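Serine racemase (Enterococcus faecalis, PDB 4ECL) is a racemase of the alanine racemase family, whose cytoplasmic domain joins an N-terminal TIM-type alpha/beta barrel to a C-terminal beta-rich domain. Local coordinates at residues A35-E40 and H44-V49; E48-L53 and Y75-E80; A64-G69 and K93-Y98; R71-K74 and E80-I83. All blocks are in the same frame, centred on the assembly; numbering follows the deposited sequence.

Contact 1: A35-E40 and H44-V49; sequences AVVKAE and HGMYEV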
loop_
_atom_site.group_PDB
_atom_site.type_symbol
_atom_site.label_atom_id
_atom_site.label_comp_id
_atom_site.label_asym_id
_atom_site.label_seq_id
_atom_site.Cartn_x
_atom_site.Cartn_y
_atom_site.Cartn_z
ATOM N N ALA A 35 -15.853 -17.006 1.090
ATOM C CA ALA A 35 -15.552 -15.596 1.091
ATOM C C ALA A 35 -14.038 -15.428 1.023
ATOM O O ALA A 35 -13.304 -15.922 1.881
ATOM C CB ALA A 35 -16.124 -14.943 2.337
ATOM N N VAL A 36 -13.578 -14.743 -0.014
ATOM C CA VAL A 36 -12.158 -14.511 -0.189
ATOM C C VAL A 36 -11.760 -13.261 0.603
ATOM O O VAL A 36 -12.132 -12.139 0.228
ATOM C CB VAL A 36 -11.843 -14.308 -1.671
ATOM C CG1 VAL A 36 -10.352 -14.030 -1.866
ATOM C CG2 VAL A 36 -12.280 -15.539 -2.465
ATOM N N VAL A 37 -11.027 -13.445 1.703
ATOM C CA VAL A 37 -10.735 -12.323 2.602
ATOM C C VAL A 37 -9.240 -11.984 2.691
ATOM O O VAL A 37 -8.791 -11.349 3.644
ATOM C CB VAL A 37 -11.323 -12.563 4.017
ATOM C CG1 VAL A 37 -12.856 -12.533 3.966
ATOM C CG2 VAL A 37 -10.844 -13.890 4.604
ATOM N N LYS A 38 -8.480 -12.416 1.689
ATOM C CA LYS A 38 -7.048 -12.138 1.616
ATOM C C LYS A 38 -6.787 -10.639 1.438
ATOM O O LYS A 38 -7.687 -9.895 1.047
ATOM C CB LYS A 38 -6.427 -12.905 0.454
ATOM C CG LYS A 38 -7.086 -12.633 -0.865
ATOM C CD LYS A 38 -6.505 -13.477 -1.985
ATOM C CE LYS A 38 -7.037 -13.011 -3.328
ATOM N NZ LYS A 38 -6.407 -13.707 -4.479
ATOM N N ALA A 39 -5.551 -10.218 1.707
ATOM C CA ALA A 39 -5.140 -8.806 1.668
ATOM C C ALA A 39 -6.047 -7.882 2.451
ATOM O O ALA A 39 -6.600 -6.942 1.884
ATOM C CB ALA A 39 -5.040 -8.313 0.256
ATOM N N GLU A 40 -6.183 -8.141 3.748
ATOM C CA GLU A 40 -7.051 -7.355 4.604
ATOM C C GLU A 40 -8.463 -7.268 4.044
ATOM O O GLU A 40 -9.069 -6.188 4.054
ATOM C CB GLU A 40 -6.482 -5.952 4.805
ATOM C CG GLU A 40 -5.307 -5.932 5.752
ATOM C CD GLU A 40 -5.708 -6.348 7.150
ATOM O OE1 GLU A 40 -6.877 -6.104 7.536
ATOM O OE2 GLU A 40 -4.858 -6.933 7.855
ATOM N N HIS A 44 -10.723 -3.967 3.050
ATOM C CA HIS A 44 -11.892 -3.620 3.851
ATOM C C HIS A 44 -11.659 -3.820 5.341
ATOM O O HIS A 44 -12.475 -3.410 6.166
ATOM C CB HIS A 44 -13.094 -4.462 3.408
ATOM C CG HIS A 44 -13.610 -4.095 2.055
ATOM N ND1 HIS A 44 -12.885 -4.303 0.904
ATOM C CD2 HIS A 44 -14.774 -3.519 1.670
ATOM C CE1 HIS A 44 -13.577 -3.868 -0.134
ATOM N NE2 HIS A 44 -14.725 -3.388 0.304
ATOM N N GLY A 45 -10.551 -4.456 5.690
ATOM C CA GLY A 45 -10.302 -4.809 7.075
ATOM C C GLY A 45 -10.677 -6.255 7.331
ATOM O O GLY A 45 -11.853 -6.597 7.394
HETATM N N MSE A 46 -9.675 -7.113 7.488
HETATM C CA MSE A 46 -9.938 -8.535 7.630
HETATM C C MSE A 46 -10.655 -8.866 8.932
HETATM O O MSE A 46 -11.534 -9.728 8.956
HETATM C CB MSE A 46 -8.653 -9.366 7.498
HETATM C CG MSE A 46 -8.927 -10.789 7.012
HETATM SE SE MSE A 46 -7.342 -11.895 6.899
HETATM C CE MSE A 46 -6.289 -10.807 5.675
ATOM N N TYR A 47 -10.297 -8.174 10.007
ATOM C CA TYR A 47 -10.926 -8.430 11.301
ATOM C C TYR A 47 -12.407 -8.061 11.257
ATOM O O TYR A 47 -13.278 -8.851 11.631
ATOM C CB TYR A 47 -10.220 -7.651 12.414
ATOM C CG TYR A 47 -10.874 -7.818 13.771
ATOM C CD1 TYR A 47 -10.848 -9.041 14.422
ATOM C CD2 TYR A 47 -11.513 -6.757 14.401
ATOM C CE1 TYR A 47 -11.439 -9.213 15.657
ATOM C CE2 TYR A 47 -12.112 -6.919 15.644
ATOM C CZ TYR A 47 -12.072 -8.154 16.267
ATOM O OH TYR A 47 -12.660 -8.339 17.500
ATOM N N GLU A 48 -12.679 -6.859 10.770
ATOM C CA GLU A 48 -14.036 -6.348 10.730
ATOM C C GLU A 48 -14.900 -7.218 9.836
ATOM O O GLU A 48 -15.969 -7.660 10.240
ATOM C CB GLU A 48 -14.053 -4.893 10.247
ATOM C CG GLU A 48 -13.489 -3.889 11.261
ATOM C CD GLU A 48 -11.955 -3.825 11.278
ATOM O OE1 GLU A 48 -11.301 -4.387 10.367
ATOM O OE2 GLU A 48 -11.404 -3.206 12.213
ATOM N N VAL A 49 -14.420 -7.485 8.629
ATOM C CA VAL A 49 -15.231 -8.177 7.645
ATOM C C VAL A 49 -15.497 -9.637 7.998
ATOM O O VAL A 49 -16.646 -10.087 7.990
ATOM C CB VAL A 49 -14.620 -8.065 6.248
ATOM C CG1 VAL A 49 -15.263 -9.076 5.294
ATOM C CG2 VAL A 49 -14.782 -6.658 5.738
HETATM O O HOH W 1 -7.739 -6.493 9.997
#

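Contact 2: E48-L53 and Y75-E80; sequences EVTTYL and YGISSE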
loop_
_atom_site.group_PDB
_atom_site.type_symbol
_atom_site.label_atom_id
_atom_site.label_comp_id
_atom_site.label_asym_id
_atom_site.label_seq_id
_atom_site.Cartn_x
_atom_site.Cartn_y
_atom_site.Cartn_z
ATOM N N GLU A 48 -12.679 -6.859 10.770
ATOM C CA GLU A 48 -14.036 -6.348 10.730
ATOM C C GLU A 48 -14.900 -7.218 9.836
ATOM O O GLU A 48 -15.969 -7.660 10.240
ATOM C CB GLU A 48 -14.053 -4.893 10.247
ATOM C CG GLU A 48 -13.489 -3.889 11.261
ATOM C CD GLU A 48 -11.955 -3.825 11.278
ATOM O OE1 GLU A 48 -11.301 -4.387 10.367
ATOM O OE2 GLU A 48 -11.404 -3.206 12.213
ATOM N N VAL A 49 -14.420 -7.485 8.629
ATOM C CA VAL A 49 -15.231 -8.177 7.645
ATOM C C VAL A 49 -15.497 -9.637 7.998
ATOM O O VAL A 49 -16.646 -10.087 7.990
ATOM C CB VAL A 49 -14.620 -8.065 6.248
ATOM C CG1 VAL A 49 -15.263 -9.076 5.294
ATOM C CG2 VAL A 49 -14.782 -6.658 5.738
ATOM N N THR A 50 -14.441 -10.370 8.325
ATOM C CA THR A 50 -14.555 -11.807 8.541
ATOM C C THR A 50 -15.383 -12.173 9.774
ATOM O O THR A 50 -16.190 -13.107 9.724
ATOM C CB THR A 50 -13.170 -12.501 8.586
ATOM O OG1 THR A 50 -12.361 -12.043 7.493
ATOM C CG2 THR A 50 -13.329 -13.998 8.462
ATOM N N THR A 51 -15.209 -11.450 10.875
ATOM C CA THR A 51 -16.037 -11.724 12.051
ATOM C C THR A 51 -17.526 -11.508 11.731
ATOM O O THR A 51 -18.387 -12.297 12.142
ATOM C CB THR A 51 -15.622 -10.875 13.266
ATOM O OG1 THR A 51 -15.681 -9.494 12.913
ATOM C CG2 THR A 51 -14.201 -11.215 13.697
ATOM N N TYR A 52 -17.825 -10.453 10.974
ATOM C CA TYR A 52 -19.207 -10.181 10.594
ATOM C C TYR A 52 -19.743 -11.253 9.628
ATOM O O TYR A 52 -20.886 -11.706 9.760
ATOM C CB TYR A 52 -19.361 -8.775 9.990
ATOM C CG TYR A 52 -20.807 -8.377 9.762
ATOM C CD1 TYR A 52 -21.604 -7.963 10.822
ATOM C CD2 TYR A 52 -21.382 -8.433 8.491
ATOM C CE1 TYR A 52 -22.921 -7.607 10.627
ATOM C CE2 TYR A 52 -22.709 -8.075 8.289
ATOM C CZ TYR A 52 -23.469 -7.664 9.362
ATOM O OH TYR A 52 -24.785 -7.303 9.187
ATOM N N LEU A 53 -18.917 -11.658 8.668
ATOM C CA LEU A 53 -19.309 -12.705 7.728
ATOM C C LEU A 53 -19.671 -13.993 8.448
ATOM O O LEU A 53 -20.689 -14.622 8.139
ATOM C CB LEU A 53 -18.205 -12.973 6.715
ATOM C CG LEU A 53 -17.996 -11.850 5.701
ATOM C CD1 LEU A 53 -16.872 -12.198 4.718
ATOM C CD2 LEU A 53 -19.306 -11.530 4.984
ATOM N N TYR A 75 -8.748 -14.109 15.549
ATOM C CA TYR A 75 -9.926 -13.233 15.595
ATOM C C TYR A 75 -11.158 -13.987 16.090
ATOM O O TYR A 75 -12.219 -13.403 16.262
ATOM C CB TYR A 75 -10.226 -12.632 14.218
ATOM C CG TYR A 75 -9.160 -11.696 13.699
ATOM C CD1 TYR A 75 -8.264 -11.073 14.567
ATOM C CD2 TYR A 75 -9.058 -11.423 12.339
ATOM C CE1 TYR A 75 -7.291 -10.208 14.091
ATOM C CE2 TYR A 75 -8.086 -10.565 11.853
ATOM C CZ TYR A 75 -7.209 -9.960 12.733
ATOM O OH TYR A 75 -6.246 -9.105 12.246
ATOM N N GLY A 76 -11.016 -15.293 16.302
ATOM C CA GLY A 76 -12.127 -16.116 16.747
ATOM C C GLY A 76 -12.874 -16.819 15.625
ATOM O O GLY A 76 -13.950 -17.380 15.850
ATOM N N ILE A 77 -12.310 -16.800 14.419
ATOM C CA ILE A 77 -12.950 -17.459 13.288
ATOM C C ILE A 77 -12.864 -18.972 13.473
ATOM O O ILE A 77 -11.791 -19.518 13.696
ATOM C CB ILE A 77 -12.327 -17.042 11.948
ATOM C CG1 ILE A 77 -12.534 -15.545 11.721
ATOM C CG2 ILE A 77 -12.967 -17.808 10.811
ATOM C CD1 ILE A 77 -14.005 -15.140 11.745
ATOM N N SER A 78 -14.004 -19.642 13.408
ATOM C CA SER A 78 -14.047 -21.071 13.691
ATOM C C SER A 78 -14.353 -21.886 12.443
ATOM O O SER A 78 -14.185 -23.108 12.440
ATOM C CB SER A 78 -15.098 -21.364 14.756
ATOM O OG SER A 78 -16.391 -21.136 14.229
ATOM N N SER A 79 -14.808 -21.214 11.391
ATOM C CA SER A 79 -15.132 -21.886 10.137
ATOM C C SER A 79 -13.892 -22.381 9.393
ATOM O O SER A 79 -12.752 -22.046 9.748
ATOM C CB SER A 79 -15.938 -20.964 9.229
ATOM O OG SER A 79 -17.112 -20.536 9.883
ATOM N N GLU A 80 -14.113 -23.182 8.354
ATOM C CA GLU A 80 -12.997 -23.659 7.550
ATOM C C GLU A 80 -12.326 -22.497 6.826
ATOM O O GLU A 80 -12.980 -21.517 6.429
ATOM C CB GLU A 80 -13.434 -24.753 6.563
ATOM C CG GLU A 80 -14.444 -24.310 5.511
ATOM C CD GLU A 80 -15.054 -25.484 4.749
ATOM O OE1 GLU A 80 -14.779 -26.643 5.123
ATOM O OE2 GLU A 80 -15.816 -25.245 3.784
#

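Contact 3: A64-G69 and K93-Y98; sequences ATIDEG and KELCKY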
loop_
_atom_site.group_PDB
_atom_site.type_symbol
_atom_site.label_atom_id
_atom_site.label_comp_id
_atom_site.label_asym_id
_atom_site.label_seq_id
_atom_site.Cartn_x
_atom_site.Cartn_y
_atom_site.Cartn_z
ATOM N N ALA A 64 -4.711 -15.765 1.394
ATOM C CA ALA A 64 -3.552 -15.996 0.529
ATOM C C ALA A 64 -2.435 -16.760 1.226
ATOM O O ALA A 64 -1.678 -17.489 0.582
ATOM C CB ALA A 64 -3.010 -14.674 -0.018
ATOM N N THR A 65 -2.300 -16.560 2.535
ATOM C CA THR A 65 -1.138 -17.069 3.253
ATOM C C THR A 65 -1.526 -17.656 4.594
ATOM O O THR A 65 -2.575 -17.327 5.132
ATOM C CB THR A 65 -0.109 -15.954 3.535
ATOM O OG1 THR A 65 -0.605 -15.106 4.575
ATOM C CG2 THR A 65 0.174 -15.124 2.276
ATOM N N ILE A 66 -0.669 -18.520 5.134
ATOM C CA ILE A 66 -0.895 -19.112 6.448
ATOM C C ILE A 66 -0.977 -18.049 7.553
ATOM O O ILE A 66 -1.716 -18.213 8.526
ATOM C CB ILE A 66 0.198 -20.145 6.808
ATOM C CG1 ILE A 66 -0.158 -20.860 8.114
ATOM C CG2 ILE A 66 1.580 -19.471 6.908
ATOM C CD1 ILE A 66 0.740 -22.037 8.430
ATOM N N ASP A 67 -0.232 -16.956 7.406
ATOM C CA ASP A 67 -0.262 -15.897 8.424
ATOM C C ASP A 67 -1.610 -15.174 8.467
ATOM O O ASP A 67 -2.083 -14.779 9.534
ATOM C CB ASP A 67 0.896 -14.928 8.231
ATOM C CG ASP A 67 2.237 -15.630 8.291
ATOM O OD1 ASP A 67 2.736 -15.853 9.412
ATOM O OD2 ASP A 67 2.761 -15.997 7.219
ATOM N N GLU A 68 -2.230 -15.005 7.309
ATOM C CA GLU A 68 -3.609 -14.538 7.271
ATOM C C GLU A 68 -4.541 -15.533 7.948
ATOM O O GLU A 68 -5.393 -15.144 8.738
ATOM C CB GLU A 68 -4.046 -14.281 5.837
ATOM C CG GLU A 68 -3.402 -13.038 5.263
ATOM C CD GLU A 68 -3.766 -12.830 3.820
ATOM O OE1 GLU A 68 -4.228 -13.801 3.193
ATOM O OE2 GLU A 68 -3.595 -11.703 3.311
ATOM N N GLY A 69 -4.366 -16.815 7.646
ATOM C CA GLY A 69 -5.183 -17.862 8.244
ATOM C C GLY A 69 -5.073 -17.928 9.763
ATOM O O GLY A 69 -6.078 -18.046 10.470
ATOM N N LYS A 93 3.255 -27.828 11.291
ATOM C CA LYS A 93 2.738 -27.940 12.646
ATOM C C LYS A 93 1.653 -26.891 12.908
ATOM O O LYS A 93 0.639 -27.173 13.547
ATOM C CB LYS A 93 3.881 -27.804 13.650
ATOM C CG LYS A 93 3.444 -27.843 15.095
ATOM C CD LYS A 93 4.643 -27.837 16.026
ATOM C CE LYS A 93 4.220 -27.534 17.457
ATOM N NZ LYS A 93 3.097 -28.402 17.912
ATOM N N GLU A 94 1.869 -25.684 12.402
ATOM C CA GLU A 94 0.897 -24.608 12.556
ATOM C C GLU A 94 -0.358 -24.870 11.730
ATOM O O GLU A 94 -1.465 -24.544 12.158
ATOM C CB GLU A 94 1.512 -23.263 12.163
ATOM C CG GLU A 94 2.569 -22.768 13.125
ATOM C CD GLU A 94 3.302 -21.549 12.600
ATOM O OE1 GLU A 94 4.256 -21.730 11.812
ATOM O OE2 GLU A 94 2.930 -20.412 12.972
ATOM N N LEU A 95 -0.175 -25.449 10.544
ATOM C CA LEU A 95 -1.303 -25.822 9.702
ATOM C C LEU A 95 -2.184 -26.789 10.463
ATOM O O LEU A 95 -3.419 -26.698 10.422
ATOM C CB LEU A 95 -0.819 -26.498 8.422
ATOM C CG LEU A 95 -0.259 -25.579 7.345
ATOM C CD1 LEU A 95 0.322 -26.376 6.194
ATOM C CD2 LEU A 95 -1.368 -24.673 6.861
ATOM N N CYS A 96 -1.537 -27.717 11.161
ATOM C CA CYS A 96 -2.247 -28.757 11.887
ATOM C C CYS A 96 -2.956 -28.178 13.107
ATOM O O CYS A 96 -4.145 -28.440 13.319
ATOM C CB CYS A 96 -1.289 -29.869 12.313
ATOM S SG CYS A 96 -2.109 -31.281 13.077
ATOM N N LYS A 97 -2.219 -27.389 13.893
ATOM C CA LYS A 97 -2.728 -26.815 15.141
ATOM C C LYS A 97 -3.850 -25.808 14.922
ATOM O O LYS A 97 -4.809 -25.752 15.697
ATOM C CB LYS A 97 -1.596 -26.156 15.936
ATOM C CG LYS A 97 -2.065 -25.118 16.964
ATOM C CD LYS A 97 -0.927 -24.677 17.879
ATOM C CE LYS A 97 0.276 -24.216 17.072
ATOM N NZ LYS A 97 1.559 -24.427 17.804
ATOM N N TYR A 98 -3.724 -25.009 13.868
ATOM C CA TYR A 98 -4.742 -24.015 13.565
ATOM C C TYR A 98 -5.800 -24.522 12.593
ATOM O O TYR A 98 -6.646 -23.743 12.132
ATOM C CB TYR A 98 -4.107 -22.723 13.055
ATOM C CG TYR A 98 -3.322 -22.002 14.127
ATOM C CD1 TYR A 98 -3.955 -21.518 15.268
ATOM C CD2 TYR A 98 -1.954 -21.811 14.006
ATOM C CE1 TYR A 98 -3.243 -20.858 16.259
ATOM C CE2 TYR A 98 -1.232 -21.153 14.991
ATOM C CZ TYR A 98 -1.880 -20.681 16.113
ATOM O OH TYR A 98 -1.166 -20.029 17.093
#

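Contact 4: R71-K74 and E80-I83; sequences RLRK and EILI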
loop_
_atom_site.group_PDB
_atom_site.type_symbol
_atom_site.label_atom_id
_atom_site.label_comp_id
_atom_site.label_asym_id
_atom_site.label_seq_id
_atom_site.Cartn_x
_atom_site.Cartn_y
_atom_site.Cartn_z
ATOM N N ARG A 71 -4.147 -15.461 11.709
ATOM C CA ARG A 71 -4.806 -14.248 12.207
ATOM C C ARG A 71 -6.316 -14.429 12.349
ATOM O O ARG A 71 -6.897 -14.013 13.350
ATOM C CB ARG A 71 -4.494 -13.044 11.320
ATOM C CG ARG A 71 -3.154 -12.396 11.652
ATOM C CD ARG A 71 -2.733 -11.417 10.577
ATOM N NE ARG A 71 -3.661 -10.302 10.473
ATOM C CZ ARG A 71 -3.928 -9.660 9.341
ATOM N NH1 ARG A 71 -3.345 -10.035 8.206
ATOM N NH2 ARG A 71 -4.789 -8.651 9.340
ATOM N N LEU A 72 -6.941 -15.074 11.363
ATOM C CA LEU A 72 -8.378 -15.335 11.420
ATOM C C LEU A 72 -8.731 -16.151 12.645
ATOM O O LEU A 72 -9.689 -15.834 13.350
ATOM C CB LEU A 72 -8.862 -16.045 10.164
ATOM C CG LEU A 72 -8.754 -15.214 8.891
ATOM C CD1 LEU A 72 -9.503 -15.915 7.776
ATOM C CD2 LEU A 72 -9.358 -13.845 9.168
ATOM N N ARG A 73 -7.948 -17.190 12.899
ATOM C CA ARG A 73 -8.141 -18.035 14.075
ATOM C C ARG A 73 -8.033 -17.218 15.359
ATOM O O ARG A 73 -8.772 -17.448 16.318
ATOM C CB ARG A 73 -7.116 -19.180 14.097
ATOM C CG ARG A 73 -7.330 -20.264 13.030
ATOM C CD ARG A 73 -8.723 -20.879 13.140
ATOM N NE ARG A 73 -8.897 -22.029 12.250
ATOM C CZ ARG A 73 -10.040 -22.355 11.657
ATOM N NH1 ARG A 73 -11.122 -21.611 11.850
ATOM N NH2 ARG A 73 -10.103 -23.422 10.865
ATOM N N LYS A 74 -7.102 -16.268 15.374
ATOM C CA LYS A 74 -6.931 -15.402 16.533
ATOM C C LYS A 74 -8.086 -14.416 16.661
ATOM O O LYS A 74 -8.369 -13.933 17.754
ATOM C CB LYS A 74 -5.597 -14.654 16.466
ATOM C CG LYS A 74 -4.374 -15.547 16.671
ATOM C CD LYS A 74 -3.087 -14.852 16.242
ATOM C CE LYS A 74 -1.861 -15.761 16.450
ATOM N NZ LYS A 74 -0.591 -15.174 15.909
ATOM N N GLU A 80 -14.113 -23.182 8.354
ATOM C CA GLU A 80 -12.997 -23.659 7.550
ATOM C C GLU A 80 -12.326 -22.497 6.826
ATOM O O GLU A 80 -12.980 -21.517 6.429
ATOM C CB GLU A 80 -13.434 -24.753 6.563
ATOM C CG GLU A 80 -14.444 -24.310 5.511
ATOM C CD GLU A 80 -15.054 -25.484 4.749
ATOM O OE1 GLU A 80 -14.779 -26.643 5.123
ATOM O OE2 GLU A 80 -15.816 -25.245 3.784
ATOM N N ILE A 81 -11.009 -22.604 6.688
ATOM C CA ILE A 81 -10.208 -21.597 6.013
ATOM C C ILE A 81 -9.279 -22.298 5.018
ATOM O O ILE A 81 -8.616 -23.269 5.364
ATOM C CB ILE A 81 -9.346 -20.812 7.030
ATOM C CG1 ILE A 81 -10.226 -20.185 8.110
ATOM C CG2 ILE A 81 -8.484 -19.758 6.322
ATOM C CD1 ILE A 81 -9.454 -19.731 9.337
ATOM N N LEU A 82 -9.246 -21.804 3.785
ATOM C CA LEU A 82 -8.368 -22.334 2.753
ATOM C C LEU A 82 -7.253 -21.338 2.451
ATOM O O LEU A 82 -7.523 -20.185 2.114
ATOM C CB LEU A 82 -9.161 -22.585 1.472
ATOM C CG LEU A 82 -8.364 -23.022 0.242
ATOM C CD1 LEU A 82 -7.642 -24.334 0.542
ATOM C CD2 LEU A 82 -9.283 -23.169 -0.979
ATOM N N ILE A 83 -6.006 -21.784 2.573
ATOM C CA ILE A 83 -4.853 -21.000 2.146
ATOM C C ILE A 83 -4.602 -21.278 0.681
ATOM O O ILE A 83 -4.244 -22.404 0.312
ATOM C CB ILE A 83 -3.614 -21.390 2.936
ATOM C CG1 ILE A 83 -3.889 -21.213 4.425
ATOM C CG2 ILE A 83 -2.399 -20.559 2.490
ATOM C CD1 ILE A 83 -2.982 -22.017 5.282
#

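Contact 1: A35-E40 and H44-V49
With CG anti to the carbonyl carbon (chi1 -75°) and one bend at chi2 (-64°), Glu40 brings its carboxylate to the backbone N-H of Met46, while selenomethionine Met46 sends its CG away from its own N and kinks at chi3 to set its methyl CE against the carbonyl O of Val37. Glu40 thereby grips the start of helix 46-55 twice. Its carbonyl O accepts from Gly45 N, the N-cap residue, at 2.8 Å and a bent angle of 143°. Its OE1 takes the N-H of Met46 at 3.0 Å along an almost straight line, although the donor lies above the carboxylate plane. A water donates to OE1 and accepts from Tyr47 N. Met46 CE meets backbone, 3.3 Å from Val37 O; the apolar packing is Met46 CG on Val37 CB at 4.2 Å and Val37 CG1 on Val49 CG1 at 4.4 Å. Strand 32-36 leads into this turn at the mouth of the barrel, where Lys38 makes a salt bridge to Asp315 of the second subunit. Arg71 is the salt-bridge partner of Glu40 OE2, but the modelled approach is implausibly close and its exact geometry doubtful. The Met46 N-H, the water and the helix start may help to stabilise a negative Glu40 carboxylate, an effect perhaps partly offset by the nearby Glu48 carboxylate.

Contact 2: E48-L53 and Y75-E80
Ile77 packs against Thr50 and Thr51 just beyond a Schellman motif, where Gly76, at a phi of 95°, ends helix 66-74 of the barrel and turns the chain toward strand 80-83. From CB, which points at helix 46-55, the side chain of Ile77 divides. The CG1 branch turns away from the carbonyl carbon (chi1 -63°) and makes the contact. CG1 itself lies 3.7 Å from Thr50 CG2, and the terminal CD1 settles against that same methyl at 3.5 Å, the two side chains crossing at about a right angle. Beyond the methyl, CD1 also meets helix backbone, with Thr50 O at 3.6 Å and Thr51 N at 4.0 Å. The helix presents carbon here because both threonine hydroxyls turn back along it: Thr50 OG1 bonds to Met46 O and Thr51 OG1 to Tyr47 O, each one turn earlier. The side chains therefore meet through carbon, with methyl groups resting on each other and on backbone, and polar ties lie at the margins, where Glu54 OE1 receives both Ser78 N and Ser79 OG. Phe61 of strand 60-63 packs against Thr50 and Ile77 from the sheet. Toward the N-terminal end of helix 46-55, the ring of Tyr75 meets that of Tyr47 edge-to-face. The methyl of Thr51 also touches the chain where helix 66-74 ends, CG2 lying 3.9 Å from Tyr75 O and 4.3 Å from Tyr75 CB.

Contact 3: A64-G69 and K93-Y98
Ile66 and Leu95 bring together two successive helices on the outside of the barrel, 66-74 and 92-97. The side chain of Ile66 is fully extended: CG1 stands opposite the backbone N (chi1 -173°) and CD1 continues the line, so the branch reaches straight across to the neighbouring helix. Its CD1 lies 3.7 Å from Leu95 CD2 and 3.8 Å from Leu95 CG, with the two side chains running obliquely to each other. The same methyl, Ile66 CD1, rests on Glu94 CB at 4.0 Å; the Glu94 carboxylate pairs with Arg91, which also bridges to Asp67. From the sheet beneath, Ile83 packs on both Ile66 and Leu95. The extended isoleucine stands on the first turn of its helix, which is fixed by a capping box. Thr65 OG1 accepts from Glu68 N at 3.2 Å and a nearly straight 166°, while Glu68, with its chain extended at chi2 (176°), reaches back to the residues that precede the helix. Glu68 OE2 binds Ala39 N and Arg367 of the second subunit, and the remaining oxygen, OE1, receives a weak bond from Thr65 N and a shorter one, 2.7 Å long, from Ala64 N.

Contact 4: R71-K74 and E80-I83
Ile81, Arg73 and Leu72 pack the end of helix 66-74 onto strand 80-83, the helix and second strand of a beta-alpha-beta unit in the barrel. Ile81 is the residue most covered, and its CD1 does most of the touching. The side chain leaves the strand toward the helix, and its extended CG1-CD1 branch ends between two neighbouring helix residues. On one of them Ile81 CD1 lies on Leu72, 3.8 Å from Leu72 CB and 4.1 Å from the methyl Leu72 CD1. On the other Ile81 CD1 sits under the flat end of Arg73, 3.5 Å from the guanidinium plane and over its centre, with Arg73 CZ and NH1 each 3.6 Å away. Arg73 arrives from the opposite direction: a turn at chi2 (-57°) swings its chain out over the strand, and Arg73 CD adds a contact with Ile81 CD1 at 4.0 Å. Polar bonds fix the rotation of this group. NE donates to Tyr98 O, NH2 to Glu99 O, and NH1 to both Ile77 O and Ser79 O, so that a positive charge laid on an isoleucine is ringed by four backbone carbonyls, from the loop before strand 80-83 and the loop between helix 92-97 and strand 101-104. Val63 of the first strand packs on both Leu72 and Ile81. At the start of strand 80-83, Glu80 CA lies obliquely to the guanidinium plane, 4.4 Å from Arg73 NH2.

All four contacts lie in the barrel domain. Contacts 1 and 2 share Glu48 and Val49 on helix 46-55, with centres about 9 Å apart, whereas contacts 3 and 4 use successive parts of helix 66-74, with centres about 7 Å apart. Contact 4 joins the two groups: Leu72 CD2 lies 3.6 Å from Met46 SE of contact 1, and Leu72 O is 3.0 Å from Ile77 N of contact 2. Toward contact 3, Ile83 CD1 is 3.5 Å from Leu95 CD2. Contacts 1 and 3 reach the second subunit, and a bound sulfate ion, probably from the crystallisation liquor, lies about 6 Å from the side chain of Lys38 and may mark a pocket beside contact 1.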